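Local coordinates for protein aerobactin synthase IucC (Klebsiella pneumoniae, PDB 6CN7) that catalyses the last ligation in making the siderophore aerobactin, attaching a second N-acetyl-N-hydroxylysine to the citryl intermediate, probably at the expense of ATP, at residues 20-23 with 24-28; 410-413 with 414-418; 477-480 with 481-485; 521-524 with 525-528. The protein carries 5 engineered substitutions. One frame throughout, in Å; residues are numbered along the deposited sequence.

Contact 1 (20-23 with 24-28); sequences LAEL and EYEQV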
loop_
_atom_site.group_PDB
_atom_site.type_symbol
_atom_site.label_atom_id
_atom_site.label_comp_id
_atom_site.label_asym_id
_atom_site.label_seq_id
_atom_site.Cartn_x
_atom_site.Cartn_y
_atom_site.Cartn_z
ATOM N N LEU A 20 -32.283 -0.571 -2.079
ATOM C CA LEU A 20 -33.556 -0.883 -2.723
ATOM C C LEU A 20 -34.262 0.386 -3.186
ATOM O O LEU A 20 -34.773 0.453 -4.310
ATOM C CB LEU A 20 -34.455 -1.669 -1.766
ATOM C CG LEU A 20 -34.044 -3.096 -1.392
ATOM C CD1 LEU A 20 -34.995 -3.647 -0.341
ATOM C CD2 LEU A 20 -34.017 -4.009 -2.613
ATOM N N ALA A 21 -34.300 1.407 -2.328
ATOM C CA ALA A 21 -35.057 2.612 -2.648
ATOM C C ALA A 21 -34.456 3.351 -3.837
ATOM O O ALA A 21 -35.190 3.814 -4.717
ATOM C CB ALA A 21 -35.123 3.529 -1.428
ATOM N N GLU A 22 -33.128 3.473 -3.886
ATOM C CA GLU A 22 -32.504 4.232 -4.964
ATOM C C GLU A 22 -32.543 3.460 -6.279
ATOM O O GLU A 22 -32.805 4.041 -7.338
ATOM C CB GLU A 22 -31.066 4.594 -4.589
ATOM C CG GLU A 22 -30.409 5.617 -5.518
ATOM C CD GLU A 22 -31.040 6.995 -5.423
ATOM O OE1 GLU A 22 -31.596 7.326 -4.357
ATOM O OE2 GLU A 22 -30.978 7.746 -6.417
ATOM N N LEU A 23 -32.285 2.150 -6.237
ATOM C CA LEU A 23 -32.347 1.355 -7.459
ATOM C C LEU A 23 -33.770 1.264 -7.996
ATOM O O LEU A 23 -33.964 1.146 -9.210
ATOM C CB LEU A 23 -31.783 -0.046 -7.212
ATOM C CG LEU A 23 -30.278 -0.124 -6.945
ATOM C CD1 LEU A 23 -29.896 -1.509 -6.470
ATOM C CD2 LEU A 23 -29.484 0.243 -8.187
ATOM N N GLU A 24 -34.773 1.313 -7.115
ATOM C CA GLU A 24 -36.158 1.342 -7.579
ATOM C C GLU A 24 -36.491 2.696 -8.190
ATOM O O GLU A 24 -37.251 2.780 -9.162
ATOM C CB GLU A 24 -37.104 1.021 -6.422
ATOM C CG GLU A 24 -38.481 0.499 -6.847
ATOM C CD GLU A 24 -39.506 1.603 -7.054
ATOM O OE1 GLU A 24 -39.188 2.784 -6.781
ATOM O OE2 GLU A 24 -40.639 1.288 -7.489
ATOM N N TYR A 25 -35.924 3.768 -7.635
ATOM C CA TYR A 25 -36.103 5.094 -8.215
ATOM C C TYR A 25 -35.406 5.196 -9.566
ATOM O O TYR A 25 -35.901 5.867 -10.476
ATOM C CB TYR A 25 -35.578 6.157 -7.252
ATOM C CG TYR A 25 -35.730 7.566 -7.766
ATOM C CD1 TYR A 25 -36.985 8.126 -7.939
ATOM C CD2 TYR A 25 -34.618 8.337 -8.078
ATOM C CE1 TYR A 25 -37.132 9.413 -8.411
ATOM C CE2 TYR A 25 -34.757 9.627 -8.551
ATOM C CZ TYR A 25 -36.017 10.160 -8.715
ATOM O OH TYR A 25 -36.164 11.444 -9.185
ATOM N N GLU A 26 -34.256 4.538 -9.712
ATOM C CA GLU A 26 -33.557 4.474 -10.990
ATOM C C GLU A 26 -34.199 3.498 -11.968
ATOM O O GLU A 26 -33.716 3.372 -13.097
ATOM C CB GLU A 26 -32.093 4.084 -10.765
ATOM C CG GLU A 26 -31.256 5.163 -10.099
ATOM C CD GLU A 26 -31.108 6.402 -10.961
ATOM O OE1 GLU A 26 -31.293 6.298 -12.192
ATOM O OE2 GLU A 26 -30.809 7.482 -10.408
ATOM N N GLN A 27 -35.261 2.803 -11.561
ATOM C CA GLN A 27 -36.022 1.894 -12.413
ATOM C C GLN A 27 -35.253 0.628 -12.771
ATOM O O GLN A 27 -35.604 -0.055 -13.740
ATOM C CB GLN A 27 -36.498 2.594 -13.691
ATOM C CG GLN A 27 -37.540 3.670 -13.437
ATOM C CD GLN A 27 -38.063 4.292 -14.713
ATOM O OE1 GLN A 27 -37.342 4.407 -15.706
ATOM N NE2 GLN A 27 -39.330 4.692 -14.698
ATOM N N VAL A 28 -34.208 0.288 -12.011
ATOM C CA VAL A 28 -33.590 -1.026 -12.152
ATOM C C VAL A 28 -34.625 -2.117 -11.917
ATOM O O VAL A 28 -34.583 -3.179 -12.551
ATOM C CB VAL A 28 -32.393 -1.154 -11.188
ATOM C CG1 VAL A 28 -31.811 -2.566 -11.218
ATOM C CG2 VAL A 28 -31.326 -0.129 -11.545
HETATM O O HOH W 1 -37.887 4.390 -4.994
#
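Glu24 reaches back to Leu20 through the backbone, its N donating to Leu20 O at 2.9 Å. Its side chain bends at chi2 and leads off the helix; one water bridges Glu24 OE1 and Ala21 O, donating to both, and OE2 salt-bridges to Arg54 and accepts a hydrogen bond from Ala31 N. Tyr25 follows, N bonded to Ala21 O, its ring lying alongside the Glu22 side chain with Glu22 OE2 4.0 Å from Tyr25 CD2; Val488 and Arg492 of helix 475-499 also touch the Tyr25 side chain. Glu26 N donates to Glu22 O at 2.8 Å, and its carboxylate runs beside that of Glu22, OE2 to OE2 4.0 Å, planes 44° apart. Lys140 forms salt bridges to both OE2 atoms and Arg492 a further one to Glu22, which probably offsets the two like charges. Gln27 turns to positive phi (70°), its N making a weak bond to Glu24 O. Val28 N then returns to Leu23 O at 2.9 Å, and Val28 CG2 meets Leu23 CD2 at 3.8 Å, slanting across it, both side chains facing helix 76-87. The reversed phi, paired backward bonds and apolar Leu23-Val28 contact make a Schellman motif ending helix 4-25.

Contact 2 (410-413 with 414-418); sequences LYHL and LCRYG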
loop_
_atom_site.group_PDB
_atom_site.type_symbol
_atom_site.label_atom_id
_atom_site.label_comp_id
_atom_site.label_asym_id
_atom_site.label_seq_id
_atom_site.Cartn_x
_atom_site.Cartn_y
_atom_site.Cartn_z
ATOM N N LEU A 410 -27.592 30.565 -7.803
ATOM C CA LEU A 410 -27.184 29.574 -8.793
ATOM C C LEU A 410 -28.025 29.676 -10.058
ATOM O O LEU A 410 -27.496 29.574 -11.171
ATOM C CB LEU A 410 -27.283 28.170 -8.195
ATOM C CG LEU A 410 -26.336 27.881 -7.027
ATOM C CD1 LEU A 410 -26.654 26.532 -6.410
ATOM C CD2 LEU A 410 -24.884 27.930 -7.480
ATOM N N TYR A 411 -29.336 29.878 -9.913
ATOM C CA TYR A 411 -30.192 29.991 -11.088
ATOM C C TYR A 411 -29.941 31.298 -11.826
ATOM O O TYR A 411 -29.963 31.334 -13.062
ATOM C CB TYR A 411 -31.657 29.876 -10.673
ATOM C CG TYR A 411 -32.622 29.765 -11.828
ATOM C CD1 TYR A 411 -32.505 28.743 -12.760
ATOM C CD2 TYR A 411 -33.664 30.669 -11.978
ATOM C CE1 TYR A 411 -33.387 28.632 -13.817
ATOM C CE2 TYR A 411 -34.553 30.567 -13.030
ATOM C CZ TYR A 411 -34.410 29.545 -13.945
ATOM O OH TYR A 411 -35.293 29.440 -14.995
ATOM N N HIS A 412 -29.697 32.381 -11.085
ATOM C CA HIS A 412 -29.388 33.662 -11.712
ATOM C C HIS A 412 -28.066 33.596 -12.464
ATOM O O HIS A 412 -27.962 34.063 -13.604
ATOM C CB HIS A 412 -29.354 34.764 -10.651
ATOM C CG HIS A 412 -28.955 36.106 -11.181
ATOM N ND1 HIS A 412 -29.746 36.834 -12.041
ATOM C CD2 HIS A 412 -27.847 36.855 -10.966
ATOM C CE1 HIS A 412 -29.145 37.972 -12.335
ATOM N NE2 HIS A 412 -27.991 38.008 -11.697
ATOM N N LEU A 413 -27.036 33.023 -11.836
ATOM C CA LEU A 413 -25.762 32.838 -12.521
ATOM C C LEU A 413 -25.956 32.122 -13.852
ATOM O O LEU A 413 -25.352 32.494 -14.866
ATOM C CB LEU A 413 -24.799 32.056 -11.624
ATOM C CG LEU A 413 -23.386 31.813 -12.164
ATOM C CD1 LEU A 413 -22.658 33.126 -12.405
ATOM C CD2 LEU A 413 -22.597 30.937 -11.204
ATOM N N LEU A 414 -26.816 31.099 -13.873
ATOM C CA LEU A 414 -27.035 30.329 -15.095
ATOM C C LEU A 414 -27.762 31.152 -16.153
ATOM O O LEU A 414 -27.313 31.241 -17.302
ATOM C CB LEU A 414 -27.821 29.057 -14.773
ATOM C CG LEU A 414 -28.331 28.250 -15.974
ATOM C CD1 LEU A 414 -27.173 27.787 -16.844
ATOM C CD2 LEU A 414 -29.164 27.066 -15.513
ATOM N N CYS A 415 -28.894 31.758 -15.786
ATOM C CA CYS A 415 -29.743 32.398 -16.787
ATOM C C CYS A 415 -29.124 33.674 -17.338
ATOM O O CYS A 415 -29.367 34.021 -18.500
ATOM C CB CYS A 415 -31.116 32.692 -16.192
ATOM S SG CYS A 415 -31.994 31.214 -15.663
ATOM N N ARG A 416 -28.336 34.386 -16.534
ATOM C CA ARG A 416 -27.742 35.645 -16.973
ATOM C C ARG A 416 -26.391 35.446 -17.645
ATOM O O ARG A 416 -26.109 36.086 -18.663
ATOM C CB ARG A 416 -27.594 36.594 -15.783
ATOM C CG ARG A 416 -26.814 37.886 -16.074
ATOM C CD ARG A 416 -27.719 39.094 -16.035
ATOM N NE ARG A 416 -26.987 40.352 -16.183
ATOM C CZ ARG A 416 -26.768 41.228 -15.207
ATOM N NH1 ARG A 416 -27.230 41.015 -13.980
ATOM N NH2 ARG A 416 -26.090 42.341 -15.461
ATOM N N TYR A 417 -25.551 34.569 -17.099
ATOM C CA TYR A 417 -24.186 34.404 -17.576
ATOM C C TYR A 417 -23.949 33.068 -18.269
ATOM O O TYR A 417 -22.826 32.806 -18.707
ATOM C CB TYR A 417 -23.209 34.560 -16.407
ATOM C CG TYR A 417 -23.338 35.883 -15.689
ATOM C CD1 TYR A 417 -22.827 37.046 -16.246
ATOM C CD2 TYR A 417 -23.971 35.970 -14.458
ATOM C CE1 TYR A 417 -22.944 38.261 -15.600
ATOM C CE2 TYR A 417 -24.089 37.179 -13.799
ATOM C CZ TYR A 417 -23.575 38.320 -14.378
ATOM O OH TYR A 417 -23.692 39.528 -13.731
ATOM N N GLY A 418 -24.968 32.219 -18.381
ATOM C CA GLY A 418 -24.794 30.938 -19.043
ATOM C C GLY A 418 -23.776 30.040 -18.376
ATOM O O GLY A 418 -23.121 29.243 -19.057
#
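Over one face of the Tyr411 ring sits Cys415 SG, 3.5 Å from the ring centroid and 18° off the normal, a sulfur-aromatic contact one helical turn apart. SG gets there because it stands anti to its carbonyl carbon (chi1 -61°), pointing back along the helix. The His412 imidazole takes Arg416 CB on one face, near the rim, while His412 CE1 lies in plane at the edge of the Arg416 guanidinium. The two side chains run alongside each other with their planes 66° apart, His412 NE2 being 3.9 Å from Arg416 NH1. Tyr417 joins the same cluster: Arg416 CG lies 3.5 Å above the centre of its ring, and Tyr417 OH stands over the guanidinium centre. All three polar ends converge on Asp311, whose OD2 receives a salt bridge from Arg416 NH1 and hydrogen bonds with His412 NE2 and Tyr417 OH. That shared carboxylate probably fixes their rotation and balances the arginine charge; Tyr519 pins the other nitrogen, His412 ND1. Tyr417 CD2 also touches Leu413 CD1 at 3.7 Å, the side chains crossing at about a right angle. Along the backbone, Leu414 N, Cys415 N, Arg416 N and Tyr417 N bond to the carbonyls four residues back, Tyr417 N coming from above its carbonyl plane as the helix ends. Gly418, the first residue past the helix, takes positive phi, a common way for an alpha-helix to stop at its C terminus; here helix 395-417 gives way to strand 419-421.

Contact 3 (477-480 with 481-485); sequences YLIH and DLQTG
With chi1 at -71°, Ile479 holds CG2 anti to its backbone N, and Gln483, its CG anti to the carbonyl carbon and its chain extended beyond, lays its amide against that methyl. Gln483 CG is 3.4 Å from Ile479 CG2, and Gln483 OE1 approaches the same carbon to 3.1 Å, a tight contact, nearer than methyl and oxygen usually pack. His480 and Thr484 form the neighbouring pair. His480 CG stands beside its backbone N, tilting the ring back toward the start of the helix, and Thr484 OG1, turned the same way (chi1 -54°), reaches back to His480 ND1 at 3.2 Å. This hydrogen bond, in which either partner could be the donor, is made at the ring edge with OG1 in the imidazole plane, and it ties the ring to the following turn. Through the backbone the segment departs from plain alpha-helix: Gln483 N still donates to Ile479 O, four residues back, at 2.6 Å and 169°, but Gly485 N goes five back to His480 O at 2.7 Å, a pi-type turn within helix 475-499. Around the helix, Leu478 and Asp481 meet Arg450 and Ala420, of strands 449-452 and 419-421, whereas His480 and Gln483 pack on Ile541 and Ile540 of strand 539-541. From within the widened turn, Thr484 O accepts a hydrogen bond from Thr489 OG1, further along the helix.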
loop_
_atom_site.group_PDB
_atom_site.type_symbol
_atom_site.label_atom_id
_atom_site.label_comp_id
_atom_site.label_asym_id
_atom_site.label_seq_id
_atom_site.Cartn_x
_atom_site.Cartn_y
_atom_site.Cartn_z
ATOM N N TYR A 477 -28.829 20.521 -21.455
ATOM C CA TYR A 477 -27.744 19.870 -20.726
ATOM C C TYR A 477 -27.535 20.514 -19.359
ATOM O O TYR A 477 -27.251 19.822 -18.374
ATOM C CB TYR A 477 -26.442 19.938 -21.529
ATOM C CG TYR A 477 -26.116 18.720 -22.368
ATOM C CD1 TYR A 477 -25.871 17.486 -21.778
ATOM C CD2 TYR A 477 -26.013 18.817 -23.751
ATOM C CE1 TYR A 477 -25.558 16.376 -22.547
ATOM C CE2 TYR A 477 -25.694 17.717 -24.524
ATOM C CZ TYR A 477 -25.471 16.497 -23.918
ATOM O OH TYR A 477 -25.159 15.401 -24.690
ATOM N N LEU A 478 -27.672 21.840 -19.279
ATOM C CA LEU A 478 -27.260 22.564 -18.082
ATOM C C LEU A 478 -28.334 22.587 -17.006
ATOM O O LEU A 478 -28.006 22.717 -15.822
ATOM C CB LEU A 478 -26.867 23.996 -18.453
ATOM C CG LEU A 478 -25.653 24.129 -19.378
ATOM C CD1 LEU A 478 -25.408 25.588 -19.712
ATOM C CD2 LEU A 478 -24.410 23.508 -18.750
ATOM N N ILE A 479 -29.610 22.473 -17.378
ATOM C CA ILE A 479 -30.665 22.421 -16.369
ATOM C C ILE A 479 -30.394 21.304 -15.371
ATOM O O ILE A 479 -30.588 21.470 -14.162
ATOM C CB ILE A 479 -32.040 22.251 -17.046
ATOM C CG1 ILE A 479 -32.446 23.542 -17.758
ATOM C CG2 ILE A 479 -33.115 21.852 -16.028
ATOM C CD1 ILE A 479 -32.645 24.729 -16.831
ATOM N N HIS A 480 -29.936 20.149 -15.861
ATOM C CA HIS A 480 -29.758 18.995 -14.983
ATOM C C HIS A 480 -28.748 19.289 -13.880
ATOM O O HIS A 480 -28.914 18.839 -12.741
ATOM C CB HIS A 480 -29.333 17.780 -15.800
ATOM C CG HIS A 480 -30.394 17.294 -16.737
ATOM N ND1 HIS A 480 -31.467 16.538 -16.317
ATOM C CD2 HIS A 480 -30.559 17.474 -18.068
ATOM C CE1 HIS A 480 -32.241 16.266 -17.350
ATOM N NE2 HIS A 480 -31.713 16.822 -18.425
ATOM N N ASP A 481 -27.690 20.039 -14.198
ATOM C CA ASP A 481 -26.747 20.458 -13.166
ATOM C C ASP A 481 -27.469 21.097 -11.988
ATOM O O ASP A 481 -26.959 21.080 -10.860
ATOM C CB ASP A 481 -25.716 21.435 -13.749
ATOM C CG ASP A 481 -24.329 20.818 -13.888
ATOM O OD1 ASP A 481 -24.164 19.625 -13.559
ATOM O OD2 ASP A 481 -23.397 21.532 -14.327
ATOM N N LEU A 482 -28.652 21.659 -12.224
ATOM C CA LEU A 482 -29.461 22.265 -11.174
ATOM C C LEU A 482 -30.678 21.436 -10.798
ATOM O O LEU A 482 -31.018 21.359 -9.616
ATOM C CB LEU A 482 -29.918 23.665 -11.604
ATOM C CG LEU A 482 -30.656 24.485 -10.541
ATOM C CD1 LEU A 482 -29.814 24.645 -9.280
ATOM C CD2 LEU A 482 -31.039 25.848 -11.096
ATOM N N GLN A 483 -31.353 20.817 -11.770
ATOM C CA GLN A 483 -32.467 19.928 -11.451
ATOM C C GLN A 483 -31.962 18.633 -10.834
ATOM O O GLN A 483 -32.243 18.327 -9.670
ATOM C CB GLN A 483 -33.282 19.627 -12.709
ATOM C CG GLN A 483 -34.337 20.657 -13.036
ATOM C CD GLN A 483 -35.198 20.241 -14.210
ATOM O OE1 GLN A 483 -34.786 19.431 -15.039
ATOM N NE2 GLN A 483 -36.406 20.787 -14.282
ATOM N N THR A 484 -31.210 17.853 -11.610
ATOM C CA THR A 484 -30.674 16.596 -11.101
ATOM C C THR A 484 -29.633 16.845 -10.016
ATOM O O THR A 484 -29.593 16.130 -9.009
ATOM C CB THR A 484 -30.070 15.785 -12.249
ATOM O OG1 THR A 484 -31.042 15.617 -13.288
ATOM C CG2 THR A 484 -29.617 14.417 -11.763
ATOM N N GLY A 485 -28.793 17.866 -10.198
ATOM C CA GLY A 485 -27.671 18.060 -9.296
ATOM C C GLY A 485 -28.078 18.572 -7.927
ATOM O O GLY A 485 -27.534 18.135 -6.909
#

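Contact 4 (521-524 with 525-528); sequences QEHP and QMSA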
loop_
_atom_site.group_PDB
_atom_site.type_symbol
_atom_site.label_atom_id
_atom_site.label_comp_id
_atom_site.label_asym_id
_atom_site.label_seq_id
_atom_site.Cartn_x
_atom_site.Cartn_y
_atom_site.Cartn_z
ATOM N N GLN A 521 -40.069 37.417 -11.725
ATOM C CA GLN A 521 -40.811 38.668 -11.843
ATOM C C GLN A 521 -39.875 39.866 -11.753
ATOM O O GLN A 521 -40.025 40.842 -12.496
ATOM C CB GLN A 521 -41.876 38.765 -10.750
ATOM C CG GLN A 521 -43.219 38.150 -11.098
ATOM C CD GLN A 521 -44.307 38.567 -10.125
ATOM O OE1 GLN A 521 -44.077 39.385 -9.234
ATOM N NE2 GLN A 521 -45.500 38.009 -10.292
ATOM N N GLU A 522 -38.899 39.808 -10.846
ATOM C CA GLU A 522 -37.995 40.926 -10.621
ATOM C C GLU A 522 -37.028 41.157 -11.775
ATOM O O GLU A 522 -36.280 42.141 -11.743
ATOM C CB GLU A 522 -37.211 40.697 -9.326
ATOM C CG GLU A 522 -38.093 40.613 -8.084
ATOM C CD GLU A 522 -37.320 40.261 -6.827
ATOM O OE1 GLU A 522 -36.144 39.846 -6.940
ATOM O OE2 GLU A 522 -37.891 40.406 -5.724
ATOM N N HIS A 523 -37.021 40.290 -12.787
ATOM C CA HIS A 523 -36.098 40.409 -13.917
ATOM C C HIS A 523 -36.854 40.175 -15.221
ATOM O O HIS A 523 -36.589 39.215 -15.951
ATOM C CB HIS A 523 -34.936 39.429 -13.762
ATOM C CG HIS A 523 -34.091 39.688 -12.555
ATOM N ND1 HIS A 523 -34.436 39.251 -11.295
ATOM C CD2 HIS A 523 -32.921 40.356 -12.415
ATOM C CE1 HIS A 523 -33.509 39.626 -10.432
ATOM N NE2 HIS A 523 -32.580 40.302 -11.085
ATOM N N PRO A 524 -37.801 41.056 -15.552
ATOM C CA PRO A 524 -38.576 40.864 -16.788
ATOM C C PRO A 524 -37.737 40.958 -18.049
ATOM O O PRO A 524 -38.144 40.421 -19.087
ATOM C CB PRO A 524 -39.622 41.984 -16.721
ATOM C CG PRO A 524 -38.991 43.040 -15.883
ATOM C CD PRO A 524 -38.142 42.317 -14.872
ATOM N N GLN A 525 -36.580 41.620 -17.995
ATOM C CA GLN A 525 -35.701 41.696 -19.155
ATOM C C GLN A 525 -35.060 40.356 -19.497
ATOM O O GLN A 525 -34.388 40.257 -20.529
ATOM C CB GLN A 525 -34.612 42.752 -18.926
ATOM C CG GLN A 525 -33.501 42.355 -17.946
ATOM C CD GLN A 525 -33.940 42.403 -16.497
ATOM O OE1 GLN A 525 -35.052 42.833 -16.183
ATOM N NE2 GLN A 525 -33.063 41.964 -15.604
ATOM N N MET A 526 -35.241 39.335 -18.659
ATOM C CA MET A 526 -34.721 37.997 -18.916
ATOM C C MET A 526 -35.828 37.010 -19.261
ATOM O O MET A 526 -35.625 35.796 -19.159
ATOM C CB MET A 526 -33.940 37.489 -17.705
ATOM C CG MET A 526 -32.792 38.374 -17.279
ATOM S SD MET A 526 -32.071 37.781 -15.738
ATOM C CE MET A 526 -30.921 39.095 -15.422
ATOM N N SER A 527 -37.001 37.512 -19.655
ATOM C CA SER A 527 -38.120 36.637 -19.988
ATOM C C SER A 527 -37.683 35.490 -20.893
ATOM O O SER A 527 -38.087 34.339 -20.691
ATOM C CB SER A 527 -39.227 37.454 -20.655
ATOM O OG SER A 527 -40.294 36.625 -21.079
ATOM N N ALA A 528 -36.846 35.783 -21.891
ATOM C CA ALA A 528 -36.422 34.749 -22.829
ATOM C C ALA A 528 -35.438 33.781 -22.186
ATOM O O ALA A 528 -35.537 32.564 -22.384
ATOM C CB ALA A 528 -35.809 35.389 -24.072
#
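His523 has two side chains running alongside it in the same direction, those of Gln525 and Met526. The three sit on a tight 3-10-like turn linking helix 505-521 to helix 527-532, in which Met526 N bonds back to His523 O at 3.0 Å and Ser527 N to Pro524 O at 3.2 Å; Met526 occupies the N-cap position of the second helix. Gln525 places CG in the crowded position between backbone N and carbonyl carbon (chi1 74°) and bends at chi2, folding its amide back along the turn. Its NE2 then comes to the edge of the imidazole, near the ring plane and 3.6 Å from His523 CD2, with amide and ring planes 53° apart. Met526 instead stretches out beyond CG: its SD lies obliquely to the ring, 4.9 Å from the His523 centroid, and CE ends 3.8 Å from His523 CD2. Both ring nitrogens are hydrogen-bonded, NE2 with Thr313 OG1 and ND1 with Tyr519 O, and the ring meets those of Tyr519 and of His412, the latter on helix 395-417, where Met526 also packs on His412 and Arg416. On Gln525's other flank, OE1 lies 3.4 Å from Pro524 CD.

Following the chain, the four contacts come in series; each spans only a turn or so, so none closes a long loop and none nests in or crosses another. Contact 1 ends helix 4-25 and stands apart, about 7 Å from contact 3 at the nearest atoms, although Arg492 and Val488, further along helix 475-499, reach it. Contact 2 is the hub: its helix packs Tyr411 on Leu482 and Leu414 on Leu478 of contact 3, and His412 and Arg416 on Met526 of contact 4. Contacts 3 and 4 do not touch, about 10 Å apart at the nearest atoms. Helix 395-417 thus joins helix 475-499 to the turn before helix 527-532.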